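Mercuric reductase (Metallosphaera sedula, PDB 4YWO) probably catalyses the NADPH-dependent reduction of mercuric ion to elemental mercury, working as a homodimer with FAD as its cofactor. Local coordinates at residues 83-89 with 192-197; 176-182 with 198-204; 187-191 with 344-348; 221-225 with 347-351. All blocks are in the same frame, centred on the assembly; numbering follows the deposited sequence. Where two conformers were deposited one is given.

Contact 1: residues 83-89 with 192-197; sequences YPPFSSF and MYSRMK
The Lys197 side chain crosses that of Tyr83 at about a right angle, lying over its ring, from a backbone of positive phi (64°) that makes it the C-prime residue of the Schellman motif ending helix 184-194. Followed outward, CB lies 3.8 Å from Tyr83 CD2. CG then sits over the middle of the ring, 3.8 Å from its centroid and only 13° off the normal, a clear CH-pi contact. CD carries on over the same face toward the CD1-CE1 edge, and CE is still 3.9 Å from Tyr83 CE1 before the chain bends at chi4. The aliphatic part of the lysine thus covers one face of the tyrosine, while Arg195 O stands at the ring edge, 3.5 Å from CD2. That same carbonyl touches Pro84 CD, and Pro84 CG leans on Met196 CG.

Further along, the start of helix 87-110 brings in Phe89. Met196, extended beyond CG, comes at it from the opposite direction, a Met-aromatic contact in which the sulfur stands obliquely to the ring. Tyr193 also meets Phe89 obliquely, with planes 42° apart, and its hydroxyl is bound to Ala167 O. No hydrogen bond links the two segments, so the helix end is joined to segment 83-89 by apolar and aromatic packing, with Phe89 CZ 3.6 Å from Met196 SD.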
# COMPACT_ATOMS: atom_id res chain seq x y z
N TYR A 83 16.51 22.76 -1.30
CA TYR A 83 15.02 22.88 -1.31
C TYR A 83 14.50 22.88 -2.75
O TYR A 83 15.17 23.24 -3.71
CB TYR A 83 14.61 24.12 -0.51
CG TYR A 83 14.89 23.98 0.95
CD1 TYR A 83 16.14 24.35 1.46
CD2 TYR A 83 13.97 23.52 1.81
CE1 TYR A 83 16.43 24.21 2.78
CE2 TYR A 83 14.26 23.39 3.17
CZ TYR A 83 15.49 23.72 3.61
OH TYR A 83 15.70 23.59 4.95
N PRO A 84 13.22 22.53 -2.92
CA PRO A 84 12.70 22.52 -4.23
C PRO A 84 12.72 23.95 -4.90
O PRO A 84 12.39 24.88 -4.17
CB PRO A 84 11.27 22.14 -4.01
CG PRO A 84 11.25 21.38 -2.75
CD PRO A 84 12.29 22.03 -1.90
N PRO A 85 13.03 24.02 -6.16
CA PRO A 85 13.11 25.36 -6.77
C PRO A 85 11.65 25.97 -6.86
O PRO A 85 10.67 25.25 -6.99
CB PRO A 85 13.69 25.07 -8.13
CG PRO A 85 13.37 23.66 -8.45
CD PRO A 85 13.40 22.96 -7.11
N PHE A 86 11.55 27.29 -6.80
CA PHE A 86 10.26 27.94 -6.94
C PHE A 86 9.62 27.56 -8.25
O PHE A 86 8.37 27.44 -8.33
CB PHE A 86 10.46 29.46 -6.78
CG PHE A 86 9.15 30.27 -7.01
CD1 PHE A 86 8.17 30.28 -6.07
CD2 PHE A 86 8.92 30.91 -8.22
CE1 PHE A 86 7.01 30.98 -6.26
CE2 PHE A 86 7.76 31.62 -8.44
CZ PHE A 86 6.79 31.66 -7.44
N SER A 87 10.38 27.29 -9.30
CA SER A 87 9.92 26.85 -10.60
C SER A 87 9.15 25.53 -10.59
O SER A 87 8.50 25.19 -11.56
CB SER A 87 11.10 26.73 -11.61
OG SER A 87 12.00 25.72 -11.23
N SER A 88 9.32 24.73 -9.52
CA SER A 88 8.59 23.46 -9.48
C SER A 88 7.07 23.67 -9.47
O SER A 88 6.36 22.78 -9.88
CB SER A 88 9.06 22.59 -8.30
OG SER A 88 8.82 23.32 -7.10
N PHE A 89 6.62 24.82 -9.01
CA PHE A 89 5.11 25.10 -9.09
C PHE A 89 4.66 25.27 -10.52
O PHE A 89 3.64 24.69 -10.99
CB PHE A 89 4.72 26.30 -8.27
CG PHE A 89 4.74 26.12 -6.77
CD1 PHE A 89 3.64 25.57 -6.11
CD2 PHE A 89 5.83 26.53 -5.99
CE1 PHE A 89 3.67 25.44 -4.69
CE2 PHE A 89 5.84 26.40 -4.62
CZ PHE A 89 4.76 25.81 -3.96
N MET A 192 3.83 21.10 3.02
CA MET A 192 4.31 21.45 1.76
C MET A 192 5.18 22.71 1.84
O MET A 192 6.35 22.68 1.42
CB MET A 192 3.17 21.72 0.78
CG MET A 192 3.51 22.07 -0.66
SD MET A 192 2.09 22.70 -1.59
CE MET A 192 0.92 21.32 -1.50
N TYR A 193 4.64 23.79 2.47
CA TYR A 193 5.41 25.05 2.47
C TYR A 193 6.50 25.01 3.45
O TYR A 193 7.61 25.52 3.17
CB TYR A 193 4.42 26.23 2.72
CG TYR A 193 3.84 26.79 1.43
CD1 TYR A 193 2.95 26.08 0.60
CD2 TYR A 193 4.26 28.04 0.93
CE1 TYR A 193 2.53 26.58 -0.65
CE2 TYR A 193 3.79 28.54 -0.24
CZ TYR A 193 2.95 27.85 -1.04
OH TYR A 193 2.54 28.34 -2.23
N SER A 194 6.35 24.34 4.59
CA SER A 194 7.51 24.21 5.50
C SER A 194 8.69 23.49 4.87
O SER A 194 9.86 23.87 5.04
CB SER A 194 7.09 23.62 6.82
OG SER A 194 6.69 22.28 6.71
N ARG A 195 8.40 22.55 4.00
CA ARG A 195 9.44 21.76 3.27
C ARG A 195 10.00 22.55 2.09
O ARG A 195 10.78 22.08 1.28
CB ARG A 195 8.89 20.38 2.88
CG ARG A 195 8.68 19.51 4.07
CD ARG A 195 8.19 18.12 3.62
NE ARG A 195 8.21 17.17 4.74
CZ ARG A 195 8.18 15.82 4.59
NH1 ARG A 195 7.98 15.30 3.41
NH2 ARG A 195 8.37 15.10 5.70
N MET A 196 9.41 23.76 1.90
CA MET A 196 10.01 24.75 0.92
C MET A 196 10.71 25.91 1.60
O MET A 196 10.80 27.00 0.96
CB MET A 196 9.01 25.17 -0.04
CG MET A 196 8.52 23.99 -0.79
SD MET A 196 7.27 24.35 -1.90
CE MET A 196 6.88 22.64 -2.48
N LYS A 197 11.14 25.74 2.83
CA LYS A 197 11.84 26.71 3.61
C LYS A 197 11.00 27.97 3.92
O LYS A 197 11.50 29.09 3.96
CB LYS A 197 13.11 27.12 2.83
CG LYS A 197 14.34 27.26 3.66
CD LYS A 197 15.42 27.90 2.79
CE LYS A 197 16.74 28.01 3.52
NZ LYS A 197 16.58 28.47 4.92

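Contact 2: residues 176-182 with 198-204; sequences SLAVIGG and VEVAILQ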
# COMPACT_ATOMS: atom_id res chain seq x y z
N SER A 176 7.19 33.43 4.98
CA SER A 176 6.38 33.10 6.13
C SER A 176 4.95 33.01 5.66
O SER A 176 4.52 33.72 4.77
CB SER A 176 6.58 34.04 7.31
OG SER A 176 6.29 35.37 6.84
N LEU A 177 4.16 32.13 6.30
CA LEU A 177 2.80 31.80 5.97
C LEU A 177 1.99 31.55 7.22
O LEU A 177 2.39 30.78 8.08
CB LEU A 177 2.72 30.58 5.02
CG LEU A 177 1.35 30.18 4.56
CD1 LEU A 177 0.76 31.20 3.60
CD2 LEU A 177 1.40 28.83 3.85
N ALA A 178 0.87 32.25 7.36
CA ALA A 178 -0.11 31.94 8.39
C ALA A 178 -1.27 31.20 7.77
O ALA A 178 -1.96 31.67 6.88
CB ALA A 178 -0.58 33.18 9.15
N VAL A 179 -1.49 29.95 8.27
CA VAL A 179 -2.58 29.06 7.77
C VAL A 179 -3.75 29.10 8.73
O VAL A 179 -3.56 28.81 9.91
CB VAL A 179 -2.07 27.58 7.61
CG1 VAL A 179 -3.22 26.70 7.20
CG2 VAL A 179 -0.90 27.55 6.70
N ILE A 180 -4.90 29.54 8.27
CA ILE A 180 -6.08 29.60 9.09
C ILE A 180 -6.89 28.36 8.86
O ILE A 180 -7.48 28.19 7.80
CB ILE A 180 -6.92 30.87 8.84
CG1 ILE A 180 -6.07 32.10 9.14
CG2 ILE A 180 -8.11 30.92 9.78
CD1 ILE A 180 -6.84 33.42 8.88
N GLY A 181 -6.92 27.48 9.89
CA GLY A 181 -7.58 26.21 9.80
C GLY A 181 -6.72 25.07 10.25
O GLY A 181 -5.54 25.20 10.40
N GLY A 182 -7.30 23.91 10.49
CA GLY A 182 -6.56 22.80 11.09
C GLY A 182 -7.09 21.40 10.71
O GLY A 182 -6.89 20.46 11.49
N VAL A 198 9.73 27.80 4.17
CA VAL A 198 8.78 28.87 4.54
C VAL A 198 8.49 28.60 6.01
O VAL A 198 8.22 27.45 6.41
CB VAL A 198 7.47 28.85 3.69
CG1 VAL A 198 6.46 29.85 4.19
CG2 VAL A 198 7.78 29.01 2.20
N GLU A 199 8.49 29.64 6.82
CA GLU A 199 8.10 29.58 8.24
C GLU A 199 6.59 29.60 8.34
O GLU A 199 5.94 30.60 8.03
CB GLU A 199 8.65 30.77 8.98
CG GLU A 199 8.28 30.90 10.42
CD GLU A 199 8.61 32.31 10.92
OE1 GLU A 199 9.78 32.50 11.30
OE2 GLU A 199 7.74 33.23 10.86
N VAL A 200 6.00 28.48 8.75
CA VAL A 200 4.55 28.35 8.74
C VAL A 200 4.00 28.27 10.15
O VAL A 200 4.55 27.59 11.02
CB VAL A 200 4.13 27.05 7.96
CG1 VAL A 200 2.62 26.86 7.97
CG2 VAL A 200 4.68 26.97 6.57
N ALA A 201 2.91 28.96 10.34
CA ALA A 201 2.07 28.79 11.51
C ALA A 201 0.67 28.37 11.18
O ALA A 201 0.04 28.94 10.28
CB ALA A 201 1.97 30.05 12.33
N ILE A 202 0.15 27.38 11.90
CA ILE A 202 -1.25 26.96 11.77
C ILE A 202 -2.02 27.55 12.93
O ILE A 202 -1.62 27.37 14.07
CB ILE A 202 -1.37 25.41 11.85
CG1 ILE A 202 -0.85 24.80 10.55
CG2 ILE A 202 -2.81 24.99 12.11
CD1 ILE A 202 -0.68 23.28 10.65
N LEU A 203 -3.12 28.22 12.64
CA LEU A 203 -4.01 28.80 13.64
C LEU A 203 -5.36 28.09 13.60
O LEU A 203 -6.17 28.26 12.65
CB LEU A 203 -4.20 30.28 13.31
CG LEU A 203 -2.92 31.09 13.18
CD1 LEU A 203 -3.22 32.56 12.68
CD2 LEU A 203 -2.01 31.05 14.35
N GLN A 204 -5.59 27.30 14.63
CA GLN A 204 -6.71 26.38 14.69
C GLN A 204 -7.62 26.78 15.86
O GLN A 204 -7.11 26.85 16.97
CB GLN A 204 -6.15 24.98 14.91
CG GLN A 204 -7.15 23.89 15.25
CD GLN A 204 -8.17 23.55 14.22
OE1 GLN A 204 -8.57 24.39 13.38
NE2 GLN A 204 -8.71 22.33 14.30
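Val179 N donates to Ala201 O over 2.7 Å, the shortest bond of a parallel strand pair in the beta-alpha-beta unit formed by strand 176-180, helix 184-194 and strand 199-203. The pair belongs to the four-stranded parallel sheet of the second Rossmann-type domain, which in this family probably binds NADPH. The N-H points almost straight at its acceptor (175°). Val179 O in turn receives Leu203 N at 2.8 Å, so this one residue ties strand 176-180 to its neighbour through both of its backbone polar atoms. Leu177 does the same, giving its N-H to Glu199 O and taking that of Ala201, and a fifth bond from Gly181 N to Leu203 O carries the ladder past the end of strand 176-180.

Leu177, Val179, Val200 and Ile202 all lie on the face covered by helix 184-194, Val179 against Ala186 and Val200 against Ala190. Val179 and Val200 meet obliquely through CG2 and CG1, 3.8 Å apart. On the other face, Ala178 CB approaches Leu203 CD1, under the cover of strand 254-258.

Past strand 176-180, Gln204, bent at chi2, folds its amide back over Gly182 and donates from NE2 to Val208 O, while Ile202 CG2 lies 3.2 Å from Gly181 O, a buried carbonyl without a polar partner.

Contact 3: residues 187-191 with 344-348; sequences LEFAQ and VIFTQ. With FAD (flavin-adenine dinucleotide), chain B.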
# COMPACT_ATOMS: atom_id res chain seq x y z
N LEU A 187 -3.05 20.86 7.03
CA LEU A 187 -1.91 19.97 7.28
C LEU A 187 -1.07 19.78 6.00
O LEU A 187 0.18 19.82 6.08
CB LEU A 187 -2.32 18.63 7.91
CG LEU A 187 -3.10 18.72 9.19
CD1 LEU A 187 -3.41 17.25 9.61
CD2 LEU A 187 -2.49 19.43 10.29
N GLU A 188 -1.71 19.45 4.93
CA GLU A 188 -0.98 19.25 3.69
C GLU A 188 -0.21 20.49 3.22
O GLU A 188 0.92 20.44 2.92
CB GLU A 188 -1.91 18.75 2.60
CG GLU A 188 -2.39 17.28 2.81
CD GLU A 188 -3.27 16.75 1.68
OE1 GLU A 188 -3.55 17.55 0.72
OE2 GLU A 188 -3.73 15.53 1.73
N PHE A 189 -0.90 21.65 3.19
CA PHE A 189 -0.17 22.87 2.75
C PHE A 189 0.86 23.29 3.73
O PHE A 189 1.90 23.84 3.35
CB PHE A 189 -1.20 24.03 2.46
CG PHE A 189 -1.91 23.87 1.15
CD1 PHE A 189 -1.25 24.21 -0.02
CD2 PHE A 189 -3.25 23.53 1.07
CE1 PHE A 189 -1.79 24.01 -1.24
CE2 PHE A 189 -3.85 23.42 -0.22
CZ PHE A 189 -3.06 23.61 -1.37
N ALA A 190 0.62 23.16 5.05
CA ALA A 190 1.65 23.49 6.01
C ALA A 190 2.89 22.64 5.84
O ALA A 190 4.02 23.17 5.87
CB ALA A 190 1.17 23.42 7.43
N GLN A 191 2.77 21.34 5.65
CA GLN A 191 3.91 20.53 5.43
C GLN A 191 4.59 20.88 4.09
O GLN A 191 5.78 20.98 4.03
CB GLN A 191 3.56 19.04 5.44
CG GLN A 191 4.80 18.21 5.17
CD GLN A 191 4.53 16.70 5.41
OE1 GLN A 191 4.40 15.98 4.39
NE2 GLN A 191 4.89 16.26 6.56
N VAL A 344 -7.77 10.10 3.24
CA VAL A 344 -6.35 10.13 3.50
C VAL A 344 -5.89 11.57 3.46
O VAL A 344 -6.34 12.42 2.63
CB VAL A 344 -5.50 9.34 2.42
CG1 VAL A 344 -4.00 9.50 2.55
CG2 VAL A 344 -5.88 7.86 2.44
N ILE A 345 -5.05 11.86 4.40
CA ILE A 345 -4.22 13.10 4.45
C ILE A 345 -2.86 12.74 3.99
O ILE A 345 -2.15 11.91 4.61
CB ILE A 345 -4.27 13.70 5.87
CG1 ILE A 345 -5.64 14.03 6.30
CG2 ILE A 345 -3.40 14.98 5.89
CD1 ILE A 345 -5.81 14.48 7.73
N PHE A 346 -2.38 13.30 2.90
CA PHE A 346 -1.17 12.87 2.21
C PHE A 346 0.10 13.64 2.68
O PHE A 346 1.03 13.79 1.92
CB PHE A 346 -1.34 13.02 0.71
CG PHE A 346 -2.26 12.01 0.08
CD1 PHE A 346 -1.75 10.74 -0.32
CD2 PHE A 346 -3.58 12.26 -0.20
CE1 PHE A 346 -2.59 9.78 -0.87
CE2 PHE A 346 -4.37 11.29 -0.81
CZ PHE A 346 -3.84 10.08 -1.18
N THR A 347 0.12 14.09 3.95
CA THR A 347 1.35 14.35 4.56
C THR A 347 2.26 13.09 4.54
O THR A 347 1.81 12.03 4.28
CB THR A 347 1.15 14.78 6.01
OG1 THR A 347 0.29 13.85 6.72
CG2 THR A 347 0.46 16.17 6.11
N GLN A 348 3.50 13.32 4.91
CA GLN A 348 4.44 12.21 5.18
C GLN A 348 4.72 12.30 6.66
O GLN A 348 5.29 13.30 7.19
CB GLN A 348 5.73 12.44 4.46
CG GLN A 348 6.74 11.30 4.78
CD GLN A 348 7.98 11.39 4.02
OE1 GLN A 348 8.51 12.52 3.82
NE2 GLN A 348 8.51 10.22 3.56
PA FAD B . -16.33 20.00 -8.91
O1A FAD B . -15.27 19.19 -9.60
O2A FAD B . -16.00 21.37 -8.36
O5B FAD B . -17.59 20.15 -9.91
C5B FAD B . -18.17 21.43 -10.16
C4B FAD B . -17.91 21.82 -11.61
O4B FAD B . -19.14 22.17 -12.24
C3B FAD B . -16.98 23.03 -11.70
O3B FAD B . -15.80 22.69 -12.43
C2B FAD B . -17.76 24.10 -12.44
O2B FAD B . -17.08 24.46 -13.64
C1B FAD B . -19.12 23.50 -12.76
N9A FAD B . -20.19 24.30 -12.13
C8A FAD B . -20.24 24.66 -10.83
N7A FAD B . -21.35 25.39 -10.57
C5A FAD B . -22.03 25.52 -11.72
C6A FAD B . -23.29 26.18 -12.15
N6A FAD B . -24.06 26.87 -11.27
N1A FAD B . -23.64 26.08 -13.45
C2A FAD B . -22.88 25.40 -14.34
N3A FAD B . -21.73 24.78 -14.02
C4A FAD B . -21.26 24.81 -12.75
N1 FAD B . -10.04 14.58 -2.85
C2 FAD B . -9.44 13.37 -2.80
O2 FAD B . -10.15 12.34 -2.86
N3 FAD B . -8.10 13.21 -2.71
C4 FAD B . -7.27 14.26 -2.64
O4 FAD B . -6.03 14.08 -2.55
C4X FAD B . -7.84 15.63 -2.69
N5 FAD B . -7.07 16.73 -2.63
C5X FAD B . -7.62 17.97 -2.67
C6 FAD B . -6.80 19.09 -2.61
C7 FAD B . -7.36 20.36 -2.65
C7M FAD B . -6.47 21.58 -2.59
C8 FAD B . -8.84 20.52 -2.76
C8M FAD B . -9.44 21.90 -2.80
C9 FAD B . -9.66 19.40 -2.82
C9A FAD B . -9.10 18.13 -2.78
N10 FAD B . -9.92 16.99 -2.84
C10 FAD B . -9.31 15.72 -2.79
C1' FAD B . -11.38 17.12 -2.95
C2' FAD B . -11.81 16.86 -4.38
O2' FAD B . -11.04 17.67 -5.27
C3' FAD B . -13.29 17.15 -4.58
O3' FAD B . -14.05 16.46 -3.58
C4' FAD B . -13.76 16.73 -5.96
O4' FAD B . -13.14 17.56 -6.95
C5' FAD B . -15.27 16.84 -6.08
O5' FAD B . -15.63 16.98 -7.46
P FAD B . -17.09 17.52 -7.87
O1P FAD B . -17.31 17.21 -9.33
O2P FAD B . -18.08 17.04 -6.84
O3P FAD B . -16.94 19.12 -7.71
O HOH W 1 3.87 14.61 1.96
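Glu188 lays its extended side chain beside that of Phe346, both pointing the same way, with its CG against Ile345 CG2. One carboxylate oxygen, OE2, accepts the backbone N-H of Phe346 at 2.9 Å in a nearly straight bond (176°); the donor arrives on the anti side, 25° out of the carboxylate plane. OE2 also lies in the plane of the Phe346 ring, at its edge, while Val344 CG1 covers one ring face. The other oxygen, OE1, forms a salt bridge with Lys62, an FAD-binding residue, so the two oxygens have separate tasks.

One turn on, Gln191 has its CG anti to the backbone N (chi1 178°) and runs out straight to the backbone of Gln348. Its amide engages both polar backbone atoms there: OE1 accepts from Gln348 N at 2.9 Å, on a lone pair in the carbonyl plane, and NE2 donates to Gln348 O at 3.1 Å. A water lies 2.8 Å from Gln191 OE1 and also near Phe346 O, and may bridge them. Between these polar grips, Thr347 CG2 rests 3.7 Å from Leu187 O, and Leu187 CD1 meets Ile345 CD1.

The flavin borders both segments: Phe346 CE2 is 3.7 Å from FAD O4, and the flavin methyl C7M lies at the edge of the Phe189 ring. Val344 and Phe346 also pack on Met436 and Lys380 of the second subunit. Paired bonds from Gln191 should fix both the rotation of its amide and the Gln348 backbone, while Glu188 couples Lys62 to the backbone of Phe346 beside the flavin.

Contact 4: residues 221-225 with 347-351; sequences ARRIM and TQPNL
Thr347 turns its methyl CG2 to the tip of Met225, 4.0 Å from CE, the two side chains crossing at about a right angle. Met225 starts off away from the loop but bends at chi2 and chi3, which brings CE round to it. The hydroxyl of Thr347 is engaged within its own loop, OG1 donating to Pro349 O at 2.9 Å. Gln348 contributes its carbonyl, with Ile224 CG2 3.7 Å from Gln348 O. The peptide that follows is cis and leads into Pro349, whose ring reaches toward the end of Ile224: Pro349 CG is 3.8 Å from Ile224 CD1, while CD faces Ile224 CG1. Asn350 points the other way and braces the loop from within, ND2 donating to Thr347 O at 2.8 Å. Leu351 returns to the helix, CD1 toward Ile224 CD1 and CD2 4.4 Å from Ala221 CB.

Ile224 thus carries most of the contact from helix 215-227, set against the connection that joins strand 343-345 to strand 350-355 of the antiparallel sheet in the dimerisation domain. Strand 399-407 lies beside it, with Val406 touching Ile224, Pro349 and Leu351, and helix 184-194 closes another side through Gln191 on Ile224 and Leu187 on Met225.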
# COMPACT_ATOMS: atom_id res chain seq x y z
N ALA A 221 -0.97 14.27 14.35
CA ALA A 221 -1.03 15.44 13.43
C ALA A 221 -0.13 16.56 13.98
O ALA A 221 0.69 17.16 13.26
CB ALA A 221 -2.43 15.88 13.20
N ARG A 222 -0.24 16.83 15.31
CA ARG A 222 0.62 17.82 15.88
C ARG A 222 2.07 17.52 15.80
O ARG A 222 2.92 18.38 15.46
CB ARG A 222 0.12 18.17 17.32
CG ARG A 222 0.97 19.28 17.83
CD ARG A 222 0.91 19.58 19.32
NE ARG A 222 -0.24 20.36 19.57
CZ ARG A 222 -0.28 21.67 19.61
NH1 ARG A 222 0.80 22.44 19.48
NH2 ARG A 222 -1.41 22.21 19.91
N ARG A 223 2.46 16.26 16.07
CA ARG A 223 3.83 15.82 16.02
C ARG A 223 4.41 15.92 14.62
O ARG A 223 5.59 16.34 14.45
CB ARG A 223 3.95 14.38 16.46
CG ARG A 223 3.63 14.23 17.90
CD ARG A 223 3.77 12.77 18.20
NE ARG A 223 3.72 12.51 19.65
CZ ARG A 223 3.28 11.40 20.16
NH1 ARG A 223 2.93 10.36 19.41
NH2 ARG A 223 3.24 11.27 21.50
N ILE A 224 3.58 15.56 13.63
CA ILE A 224 3.98 15.64 12.21
C ILE A 224 4.28 17.04 11.85
O ILE A 224 5.32 17.33 11.24
CB ILE A 224 2.97 14.97 11.30
CG1 ILE A 224 2.95 13.46 11.64
CG2 ILE A 224 3.37 15.16 9.81
CD1 ILE A 224 1.71 12.74 11.11
N MET A 225 3.38 17.94 12.19
CA MET A 225 3.65 19.35 11.91
C MET A 225 4.90 19.93 12.59
O MET A 225 5.74 20.58 11.93
CB MET A 225 2.45 20.16 12.26
CG MET A 225 1.16 19.93 11.46
SD MET A 225 1.30 20.27 9.68
CE MET A 225 1.71 18.62 9.05
N THR A 347 0.12 14.09 3.95
CA THR A 347 1.35 14.35 4.56
C THR A 347 2.26 13.09 4.54
O THR A 347 1.81 12.03 4.28
CB THR A 347 1.15 14.78 6.01
OG1 THR A 347 0.29 13.85 6.72
CG2 THR A 347 0.46 16.17 6.11
N GLN A 348 3.50 13.32 4.91
CA GLN A 348 4.44 12.21 5.18
C GLN A 348 4.72 12.30 6.66
O GLN A 348 5.29 13.30 7.19
CB GLN A 348 5.73 12.44 4.46
CG GLN A 348 6.74 11.30 4.78
CD GLN A 348 7.98 11.39 4.02
OE1 GLN A 348 8.51 12.52 3.82
NE2 GLN A 348 8.51 10.22 3.56
N PRO A 349 4.46 11.26 7.45
CA PRO A 349 3.68 10.03 7.06
C PRO A 349 2.23 10.37 6.82
O PRO A 349 1.76 11.46 7.25
CB PRO A 349 3.85 9.14 8.25
CG PRO A 349 3.88 10.08 9.42
CD PRO A 349 4.74 11.24 8.90
N ASN A 350 1.55 9.49 6.13
CA ASN A 350 0.12 9.64 5.82
C ASN A 350 -0.77 9.40 7.06
O ASN A 350 -0.39 8.71 8.05
CB ASN A 350 -0.34 8.63 4.82
CG ASN A 350 0.29 8.63 3.44
OD1 ASN A 350 0.19 7.60 2.74
ND2 ASN A 350 0.97 9.69 3.03
N LEU A 351 -1.95 10.03 7.03
CA LEU A 351 -3.02 9.69 8.01
C LEU A 351 -4.11 9.13 7.16
O LEU A 351 -4.48 9.74 6.11
CB LEU A 351 -3.55 10.90 8.77
CG LEU A 351 -2.46 11.65 9.61
CD1 LEU A 351 -1.92 12.75 8.78
CD2 LEU A 351 -3.05 12.15 10.93

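From the N terminus, segment 83-89 waits 103 residues before the end of helix 184-194 closes contact 1. Contact 2 opens inside that span at strand 176-180 and closes just beyond it at 198-204, so the two cross. Contact 3 leaves from the same helix at 187-191, crosses both, and ends 153 residues later on 344-348. Contact 4 starts at 221-225, after contacts 1 and 2 have closed, and ends on the same bend as contact 3, sharing Thr347 and Gln348. Helix 184-194 therefore meets helix 87-110, its own parallel sheet and the dimerisation domain. Arg195 of contact 1 reaches Gln348 directly, and Ile202 of contact 2 packs on Met225 of contact 4.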